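Homoserine O-acetyltransferase (Pseudomonas veronii, PDB 5EFZ) catalyses the hydrolysis of ethyl acetate to ethanol and acetate, a step in the breakdown of short-chain methyl ketones such as 2-butanone. Local coordinates at residues G52-N55 against A56-N60; G112-G116 against P117-N121; F185-T188 against E189-E193. All blocks are in the same frame, centred on the assembly; numbering follows the deposited sequence.

Contact 1. Residues G52-N55 against A56-N60; sequences GALN and ADKSN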
ATOM      1  N   GLY A  52      24.866  29.010  -2.625  1.00 28.35           N
ATOM      2  CA  GLY A  52      24.549  30.427  -2.734  1.00 29.61           C
ATOM      3  C   GLY A  52      25.088  31.216  -1.549  1.00 34.88           C
ATOM      4  O   GLY A  52      25.433  30.665  -0.488  1.00 35.33           O
ATOM      5  N   ALA A  53      25.143  32.520  -1.732  1.00 27.26           N
ATOM      6  CA  ALA A  53      25.679  33.424  -0.732  1.00 27.35           C
ATOM      7  C   ALA A  53      24.555  34.117   0.035  1.00 26.48           C
ATOM      8  O   ALA A  53      23.524  34.462  -0.544  1.00 27.45           O
ATOM      9  CB  ALA A  53      26.585  34.458  -1.400  1.00 30.76           C
ATOM     10  N   LEU A  54      24.768  34.340   1.331  1.00 27.02           N
ATOM     11  CA  LEU A  54      23.862  35.176   2.124  1.00 26.82           C
ATOM     12  C   LEU A  54      23.905  36.642   1.677  1.00 25.99           C
ATOM     13  O   LEU A  54      24.987  37.151   1.386  1.00 27.03           O
ATOM     14  CB  LEU A  54      24.240  35.093   3.606  1.00 27.15           C
ATOM     15  CG  LEU A  54      23.897  33.792   4.330  1.00 26.73           C
ATOM     16  CD1 LEU A  54      24.616  33.788   5.658  1.00 28.19           C
ATOM     17  CD2 LEU A  54      22.356  33.674   4.520  1.00 21.82           C
ATOM     18  N   ASN A  55      22.766  37.329   1.641  1.00 23.88           N
ATOM     19  CA  ASN A  55      22.795  38.768   1.287  1.00 25.99           C
ATOM     20  C   ASN A  55      23.215  39.612   2.495  1.00 27.22           C
ATOM     21  O   ASN A  55      23.582  39.059   3.529  1.00 25.68           O
ATOM     22  CB  ASN A  55      21.448  39.243   0.716  1.00 26.76           C
ATOM     23  CG  ASN A  55      20.265  39.001   1.653  1.00 25.96           C
ATOM     24  OD1 ASN A  55      20.439  38.742   2.838  1.00 26.30           O
ATOM     25  ND2 ASN A  55      19.038  39.128   1.114  1.00 23.00           N
ATOM     26  N   ALA A  56      23.157  40.942   2.373  1.00 27.35           N
ATOM     27  CA  ALA A  56      23.708  41.833   3.398  1.00 29.40           C
ATOM     28  C   ALA A  56      23.137  41.590   4.791  1.00 29.57           C
ATOM     29  O   ALA A  56      23.853  41.677   5.781  1.00 29.74           O
ATOM     30  CB  ALA A  56      23.479  43.296   3.007  1.00 33.07           C
ATOM     31  N   ASP A  57      21.842  41.326   4.881  1.00 26.91           N
ATOM     32  CA  ASP A  57      21.232  41.177   6.205  1.00 28.24           C
ATOM     33  C   ASP A  57      20.753  39.746   6.447  1.00 26.59           C
ATOM     34  O   ASP A  57      19.913  39.500   7.312  1.00 25.10           O
ATOM     35  CB  ASP A  57      20.076  42.172   6.375  1.00 29.89           C
ATOM     36  CG  ASP A  57      18.915  41.906   5.403  1.00 31.42           C
ATOM     37  OD1 ASP A  57      19.105  41.197   4.374  1.00 27.62           O
ATOM     38  OD2 ASP A  57      17.807  42.426   5.678  1.00 34.26           O
ATOM     39  N   LYS A  58      21.329  38.812   5.703  1.00 24.08           N
ATOM     40  CA  LYS A  58      20.997  37.379   5.859  1.00 23.03           C
ATOM     41  C   LYS A  58      19.500  37.114   5.823  1.00 24.93           C
ATOM     42  O   LYS A  58      18.980  36.328   6.637  1.00 23.92           O
ATOM     43  CB  LYS A  58      21.602  36.836   7.167  1.00 26.16           C
ATOM     44  CG  LYS A  58      23.128  37.028   7.224  1.00 28.79           C
ATOM     45  CD  LYS A  58      23.745  36.384   8.451  1.00 30.99           C
ATOM     46  CE  LYS A  58      25.242  36.731   8.553  1.00 33.64           C
ATOM     47  NZ  LYS A  58      25.876  36.038   9.697  1.00 38.87           N
ATOM     48  N   SER A  59      18.815  37.766   4.874  1.00 23.35           N
ATOM     49  CA  SER A  59      17.375  37.638   4.756  1.00 22.27           C
ATOM     50  C   SER A  59      16.979  36.735   3.596  1.00 25.51           C
ATOM     51  O   SER A  59      15.791  36.642   3.273  1.00 24.42           O
ATOM     52  CB  SER A  59      16.717  39.023   4.572  1.00 23.42           C
ATOM     53  OG  SER A  59      17.177  39.674   3.392  1.00 24.84           O
ATOM     54  N   ASN A  60      17.961  36.083   2.968  1.00 21.46           N
ATOM     55  CA  ASN A  60      17.666  35.210   1.821  1.00 20.68           C
ATOM     56  C   ASN A  60      18.047  33.760   2.058  1.00 20.90           C
ATOM     57  O   ASN A  60      18.343  33.017   1.117  1.00 22.30           O
ATOM     58  CB  ASN A  60      18.376  35.720   0.563  1.00 21.59           C
ATOM     59  CG  ASN A  60      19.904  35.622   0.673  1.00 22.35           C
ATOM     60  OD1 ASN A  60      20.450  35.693   1.762  1.00 24.75           O
ATOM     61  ND2 ASN A  60      20.586  35.496  -0.463  1.00 22.52           N
TER
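N55 and N60 lay their side-chain amides one over the other, the two planes only 18° apart, at the neck of a tight surface turn. Both side chains hold CG between the backbone N and the carbonyl carbon (chi1 57° for N55, 66° for N60), a compact setting that turns each amide back over the main chain. N60 thereby holds the chain at two points: its OD1 receives the backbone N of N55 at 2.8 Å, the donor lying well above the carbonyl plane, while its ND2 reaches the carbonyl O of A53 at 3.1 Å. That ND2 also donates to the carbonyl O of K90, which ties the turn to the loop before strand 92-96.

N55 does the complementary work. Its OD1 takes the backbone N of S59 at 2.8 Å, in the carbonyl plane and on a lone pair, and its ND2 gives a hydrogen to S59 OG at 3.0 Å. S59 OG in turn donates a hydrogen bond to D57 OD1 at 2.6 Å, on the syn side of the carboxylate. Asparagine suits both places because one short, flat group offers a donor and an acceptor together. On another flank L54 CD1 rests against the aliphatic part of K58 at 3.9 Å from CG, and the extended lysine chain carries NZ on to the carbonyl O of F139.

In the backbone itself K58 N bonds to N55 O at 3.1 Å, closing a type I beta turn from N55 to K58 in the loop that links strands 45-51 and 61-65 of the alpha/beta hydrolase sheet.

Contact 2. Residues G112-G116 against P117-N121; sequences GSLAG and PGFAN. With EDO (1,2-ethanediol), chain L.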
ATOM      1  N   GLY A 112      31.555   5.634  21.563  1.00 37.65           N
ATOM      2  CA  GLY A 112      31.028   5.644  22.919  1.00 36.15           C
ATOM      3  C   GLY A 112      29.745   4.826  23.018  1.00 35.05           C
ATOM      4  O   GLY A 112      29.565   3.835  22.299  1.00 30.76           O
ATOM      5  N   SER A 113      28.834   5.245  23.890  1.00 36.35           N
ATOM      6  CA  SER A 113      27.662   4.421  24.157  1.00 34.80           C
ATOM      7  C   SER A 113      26.609   4.578  23.048  1.00 32.10           C
ATOM      8  O   SER A 113      25.579   3.904  23.059  1.00 29.44           O
ATOM      9  CB  SER A 113      27.075   4.770  25.526  1.00 35.93           C
ATOM     10  OG  SER A 113      26.601   6.105  25.559  1.00 35.75           O
ATOM     11  N   LEU A 114      26.889   5.447  22.080  1.00 30.78           N
ATOM     12  CA  LEU A 114      25.952   5.737  20.993  1.00 27.03           C
ATOM     13  C   LEU A 114      26.248   4.931  19.726  1.00 26.49           C
ATOM     14  O   LEU A 114      25.576   5.087  18.708  1.00 25.01           O
ATOM     15  CB  LEU A 114      25.967   7.245  20.672  1.00 26.73           C
ATOM     16  CG  LEU A 114      25.289   8.164  21.685  1.00 28.63           C
ATOM     17  CD1 LEU A 114      25.651   9.639  21.448  1.00 29.84           C
ATOM     18  CD2 LEU A 114      23.778   7.986  21.622  1.00 27.20           C
ATOM     19  N   ALA A 115      27.225   4.032  19.781  1.00 24.60           N
ATOM     20  CA  ALA A 115      27.630   3.309  18.579  1.00 25.31           C
ATOM     21  C   ALA A 115      26.607   2.252  18.141  1.00 26.35           C
ATOM     22  O   ALA A 115      26.079   1.509  18.981  1.00 27.15           O
ATOM     23  CB  ALA A 115      29.020   2.645  18.824  1.00 30.01           C
ATOM     24  N   GLY A 116      26.328   2.187  16.837  1.00 25.10           N
ATOM     25  CA  GLY A 116      25.551   1.084  16.274  1.00 23.60           C
ATOM     26  C   GLY A 116      24.186   0.960  16.939  1.00 25.42           C
ATOM     27  O   GLY A 116      23.435   1.953  16.986  1.00 24.18           O
ATOM     28  N   PRO A 117      23.867  -0.236  17.486  1.00 27.43           N
ATOM     29  CA  PRO A 117      22.588  -0.507  18.157  1.00 28.61           C
ATOM     30  C   PRO A 117      22.395   0.410  19.354  1.00 28.29           C
ATOM     31  O   PRO A 117      21.267   0.586  19.808  1.00 32.69           O
ATOM     32  CB  PRO A 117      22.729  -1.967  18.653  1.00 29.47           C
ATOM     33  CG  PRO A 117      23.876  -2.522  17.944  1.00 31.38           C
ATOM     34  CD  PRO A 117      24.778  -1.398  17.563  1.00 30.81           C
ATOM     35  N   GLY A 118      23.487   0.957  19.880  1.00 26.08           N
ATOM     36  CA  GLY A 118      23.400   1.871  21.015  1.00 25.33           C
ATOM     37  C   GLY A 118      22.884   3.279  20.694  1.00 25.28           C
ATOM     38  O   GLY A 118      22.618   4.053  21.619  1.00 22.59           O
ATOM     39  N   PHE A 119      22.747   3.618  19.412  1.00 23.60           N
ATOM     40  CA  PHE A 119      22.378   5.000  19.036  1.00 22.61           C
ATOM     41  C   PHE A 119      21.018   5.375  19.612  1.00 23.93           C
ATOM     42  O   PHE A 119      20.123   4.535  19.730  1.00 22.33           O
ATOM     43  CB  PHE A 119      22.365   5.193  17.520  1.00 20.37           C
ATOM     44  CG  PHE A 119      22.493   6.657  17.095  1.00 20.89           C
ATOM     45  CD1 PHE A 119      23.692   7.345  17.297  1.00 21.40           C
ATOM     46  CD2 PHE A 119      21.412   7.333  16.517  1.00 19.46           C
ATOM     47  CE1 PHE A 119      23.847   8.696  16.921  1.00 21.23           C
ATOM     48  CE2 PHE A 119      21.546   8.701  16.108  1.00 20.13           C
ATOM     49  CZ  PHE A 119      22.764   9.381  16.320  1.00 20.94           C
ATOM     50  N   ALA A 120      20.878   6.631  20.005  1.00 22.77           N
ATOM     51  CA  ALA A 120      19.687   7.070  20.735  1.00 24.57           C
ATOM     52  C   ALA A 120      18.465   7.191  19.831  1.00 23.44           C
ATOM     53  O   ALA A 120      18.584   7.272  18.609  1.00 22.20           O
ATOM     54  CB  ALA A 120      19.954   8.421  21.427  1.00 24.72           C
ATOM     55  N   ASN A 121      17.283   7.185  20.444  1.00 22.45           N
ATOM     56  CA  ASN A 121      16.059   7.462  19.712  1.00 21.49           C
ATOM     57  C   ASN A 121      15.983   8.967  19.494  1.00 22.99           C
ATOM     58  O   ASN A 121      15.901   9.717  20.454  1.00 26.65           O
ATOM     59  CB  ASN A 121      14.844   6.943  20.486  1.00 22.41           C
ATOM     60  CG  ASN A 121      14.775   5.434  20.491  1.00 24.83           C
ATOM     61  OD1 ASN A 121      15.173   4.786  19.522  1.00 23.27           O
ATOM     62  ND2 ASN A 121      14.265   4.870  21.570  1.00 26.32           N
TER
HETATM   63  C1  EDO L 406      20.254   2.346  15.888  1.00 42.28           C
HETATM   64  O1  EDO L 406      18.970   2.302  15.212  1.00 41.83           O
HETATM   65  C2  EDO L 406      20.173   2.387  17.424  1.00 40.29           C
HETATM   66  O2  EDO L 406      18.911   2.801  17.986  1.00 37.24           O
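L114 and F119 lie side by side where the chain doubles back, L114 CB being 4.1 Å from F119 CD1. The phenylalanine ring presents its edge here: the carbonyl O of L114 sits in the ring plane, 3.3 Å from CD1, where the weakly positive ring hydrogens suit an oxygen. The ring is brought to that oxygen by the first torsion of F119, which sets CG opposite the backbone N (chi1 -159°). CD2 of L114 packs on A120, the residue after F119, at 3.9 Å from its CB, and the small alanine lets the leucine branch settle close to the main chain.

Two backbone bonds draw the bend tight, G118 N to A115 O at 2.8 Å and F119 N to G116 O at 3.0 Å. Glycine is needed at G118, where a CB would collide with S113 O, and the positive phi of G116 favours glycine too; P117 stiffens the corner. A 1,2-ethanediol, probably from the crystallisation liquor, gives a hydrogen through O2 to F119 O at 2.7 Å and is also hydrogen-bonded to N264 O and T268 OG1 of helix 263-274.

The carbonyls of S113 and G118, two acceptors 3.3 Å apart, both bond to the guanidinium of R39, whose positive charge probably offsets their mutual repulsion.

Contact 3. Residues F185-T188 against E189-E193; sequences FLFT and EILIE
F187 offers one ring face to L191, whose CD1 lies 3.9 Å from the ring centroid and 20° off the normal, a CH-pi contact one helical turn along. The methyl sits toward the rim, nearest CZ. With CG anti to the backbone N (chi1 172°), F187 stands its ring out from the helix, and L191 leans back along the helix to lay CD1 on its face. Beside this pair L186 CG touches I190 CD1 at 3.9 Å, the branched chains meeting at a slant, and T188 CG2 approaches I192 CD1 at 4.2 Å. On a further flank E189 OE2 comes to 3.8 Å from F185 CE1, ring and carboxylate planes being steeply inclined.

All these pairs are spaced i to i+4, and the backbone sets that spacing: E189 N bonds to F185 O at 2.8 Å, and the three following amides repeat the pattern down to I192 N on T188 O. T188 folds OG1 back on the carbonyl O of D184, satisfying a buried hydroxyl within the helix, while CG2 lies on the apolar side beside I192.

Outside this shell the F187 ring also meets W223 edge-to-face and F307 at an oblique angle, and its side chain lies about 7 Å from that of H334, which probably belongs to the catalytic triad. With an alanine here the L191 methyl and the edge-to-face W223 ring would probably lose their shared aromatic partner, opening a gap between them.

Helix 182-196 thus lies between neighbours: helix 263-274 meets T188 and I192, helix 213-227 receives I190 and L191, and in the second subunit of the homodimer K221 makes salt bridges to E189 and E193 while T224, L225 and L222 pack on L186, F187 and I190.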
ATOM      1  N   PHE A 185       2.213   4.961  10.552  1.00 17.31           N
ATOM      2  CA  PHE A 185       2.987   4.271  11.574  1.00 18.38           C
ATOM      3  C   PHE A 185       3.066   2.770  11.301  1.00 19.08           C
ATOM      4  O   PHE A 185       4.132   2.157  11.419  1.00 17.22           O
ATOM      5  CB  PHE A 185       2.369   4.510  12.952  1.00 20.81           C
ATOM      6  CG  PHE A 185       3.193   3.959  14.103  1.00 21.37           C
ATOM      7  CD1 PHE A 185       3.109   2.614  14.471  1.00 24.16           C
ATOM      8  CD2 PHE A 185       3.992   4.807  14.861  1.00 21.98           C
ATOM      9  CE1 PHE A 185       3.874   2.114  15.545  1.00 24.62           C
ATOM     10  CE2 PHE A 185       4.738   4.313  15.934  1.00 21.38           C
ATOM     11  CZ  PHE A 185       4.687   2.974  16.267  1.00 22.38           C
ATOM     12  N   LEU A 186       1.935   2.173  10.925  1.00 16.65           N
ATOM     13  CA  LEU A 186       1.938   0.751  10.537  1.00 15.42           C
ATOM     14  C   LEU A 186       2.828   0.452   9.317  1.00 15.75           C
ATOM     15  O   LEU A 186       3.574  -0.550   9.288  1.00 15.89           O
ATOM     16  CB  LEU A 186       0.509   0.296  10.247  1.00 18.83           C
ATOM     17  CG  LEU A 186       0.384  -1.141   9.703  1.00 21.31           C
ATOM     18  CD1 LEU A 186       0.749  -2.173  10.784  1.00 21.48           C
ATOM     19  CD2 LEU A 186      -1.047  -1.366   9.212  1.00 22.92           C
ATOM     20  N   PHE A 187       2.724   1.287   8.280  1.00 15.80           N
ATOM     21  CA  PHE A 187       3.591   1.141   7.123  1.00 17.89           C
ATOM     22  C   PHE A 187       5.065   1.117   7.534  1.00 16.07           C
ATOM     23  O   PHE A 187       5.832   0.255   7.127  1.00 16.42           O
ATOM     24  CB  PHE A 187       3.347   2.301   6.160  1.00 15.92           C
ATOM     25  CG  PHE A 187       4.325   2.375   5.016  1.00 17.41           C
ATOM     26  CD1 PHE A 187       4.685   1.244   4.311  1.00 15.09           C
ATOM     27  CD2 PHE A 187       4.815   3.619   4.588  1.00 18.27           C
ATOM     28  CE1 PHE A 187       5.583   1.341   3.198  1.00 15.07           C
ATOM     29  CE2 PHE A 187       5.721   3.711   3.503  1.00 19.51           C
ATOM     30  CZ  PHE A 187       6.091   2.581   2.817  1.00 15.97           C
ATOM     31  N   THR A 188       5.454   2.089   8.347  1.00 15.34           N
ATOM     32  CA  THR A 188       6.851   2.163   8.756  1.00 15.32           C
ATOM     33  C   THR A 188       7.215   1.002   9.683  1.00 16.44           C
ATOM     34  O   THR A 188       8.324   0.497   9.628  1.00 18.72           O
ATOM     35  CB  THR A 188       7.132   3.489   9.416  1.00 18.05           C
ATOM     36  OG1 THR A 188       6.694   4.534   8.510  1.00 18.16           O
ATOM     37  CG2 THR A 188       8.656   3.621   9.650  1.00 18.44           C
ATOM     38  N   GLU A 189       6.278   0.557  10.510  1.00 16.72           N
ATOM     39  CA  GLU A 189       6.522  -0.648  11.321  1.00 15.95           C
ATOM     40  C   GLU A 189       6.819  -1.856  10.432  1.00 18.48           C
ATOM     41  O   GLU A 189       7.733  -2.653  10.706  1.00 16.57           O
ATOM     42  CB  GLU A 189       5.338  -0.956  12.229  1.00 20.75           C
ATOM     43  CG  GLU A 189       5.507  -2.279  12.991  1.00 24.17           C
ATOM     44  CD  GLU A 189       4.523  -2.417  14.138  1.00 30.06           C
ATOM     45  OE1 GLU A 189       3.687  -3.358  14.131  1.00 28.87           O
ATOM     46  OE2 GLU A 189       4.612  -1.594  15.060  1.00 33.19           O
ATOM     47  N   ILE A 190       6.042  -2.010   9.376  1.00 15.85           N
ATOM     48  CA  ILE A 190       6.246  -3.135   8.462  1.00 18.08           C
ATOM     49  C   ILE A 190       7.580  -2.994   7.755  1.00 16.93           C
ATOM     50  O   ILE A 190       8.283  -3.979   7.546  1.00 17.66           O
ATOM     51  CB  ILE A 190       5.073  -3.221   7.439  1.00 18.97           C
ATOM     52  CG1 ILE A 190       3.811  -3.672   8.227  1.00 16.95           C
ATOM     53  CG2 ILE A 190       5.428  -4.193   6.255  1.00 19.66           C
ATOM     54  CD1 ILE A 190       2.470  -3.552   7.425  1.00 17.66           C
ATOM     55  N   LEU A 191       7.934  -1.760   7.388  1.00 14.59           N
ATOM     56  CA  LEU A 191       9.265  -1.495   6.785  1.00 16.31           C
ATOM     57  C   LEU A 191      10.400  -1.851   7.725  1.00 19.07           C
ATOM     58  O   LEU A 191      11.450  -2.359   7.298  1.00 18.46           O
ATOM     59  CB  LEU A 191       9.408  -0.036   6.395  1.00 14.83           C
ATOM     60  CG  LEU A 191       8.695   0.474   5.149  1.00 17.46           C
ATOM     61  CD1 LEU A 191       8.881   2.017   5.101  1.00 17.24           C
ATOM     62  CD2 LEU A 191       9.258  -0.205   3.873  1.00 16.10           C
ATOM     63  N   ILE A 192      10.229  -1.488   8.990  1.00 15.27           N
ATOM     64  CA  ILE A 192      11.235  -1.816  10.014  1.00 17.13           C
ATOM     65  C   ILE A 192      11.373  -3.333  10.153  1.00 18.43           C
ATOM     66  O   ILE A 192      12.493  -3.876  10.206  1.00 18.33           O
ATOM     67  CB  ILE A 192      10.868  -1.198  11.378  1.00 17.90           C
ATOM     68  CG1 ILE A 192      11.075   0.342  11.323  1.00 15.73           C
ATOM     69  CG2 ILE A 192      11.699  -1.825  12.524  1.00 21.03           C
ATOM     70  CD1 ILE A 192      10.405   1.128  12.509  1.00 18.60           C
ATOM     71  N   GLU A 193      10.245  -4.026  10.208  1.00 19.50           N
ATOM     72  CA  GLU A 193      10.316  -5.474  10.433  1.00 20.95           C
ATOM     73  C   GLU A 193      10.943  -6.197   9.240  1.00 21.03           C
ATOM     74  O   GLU A 193      11.528  -7.268   9.403  1.00 22.13           O
ATOM     75  CB  GLU A 193       8.929  -6.024  10.768  1.00 24.21           C
ATOM     76  CG  GLU A 193       8.521  -5.573  12.179  1.00 29.23           C
ATOM     77  CD  GLU A 193       7.101  -5.905  12.574  1.00 37.39           C
ATOM     78  OE1 GLU A 193       6.293  -6.301  11.696  1.00 39.79           O
ATOM     79  OE2 GLU A 193       6.795  -5.747  13.789  1.00 39.47           O
TER

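The three contacts run from surface to core. Contact 1 is a surface turn joining two strands of the central sheet, held mainly by hydrogen bonds, with asparagine and serine side chains doing the bracing. Contact 2, partly buried in the loop between strand 92-96 and helix 124-139, mixes glycine-dependent backbone turns with a few apolar touches. Contact 3 is a buried contact along helix 182-196, relying on aliphatic and aromatic packing, with charge kept for the subunit interface. None touches another: contacts 1 and 3 lie on opposite sides of the chain's centre, whereas contacts 2 and 3 come within about 9 Å at their nearest atoms and both pack against helix 263-274.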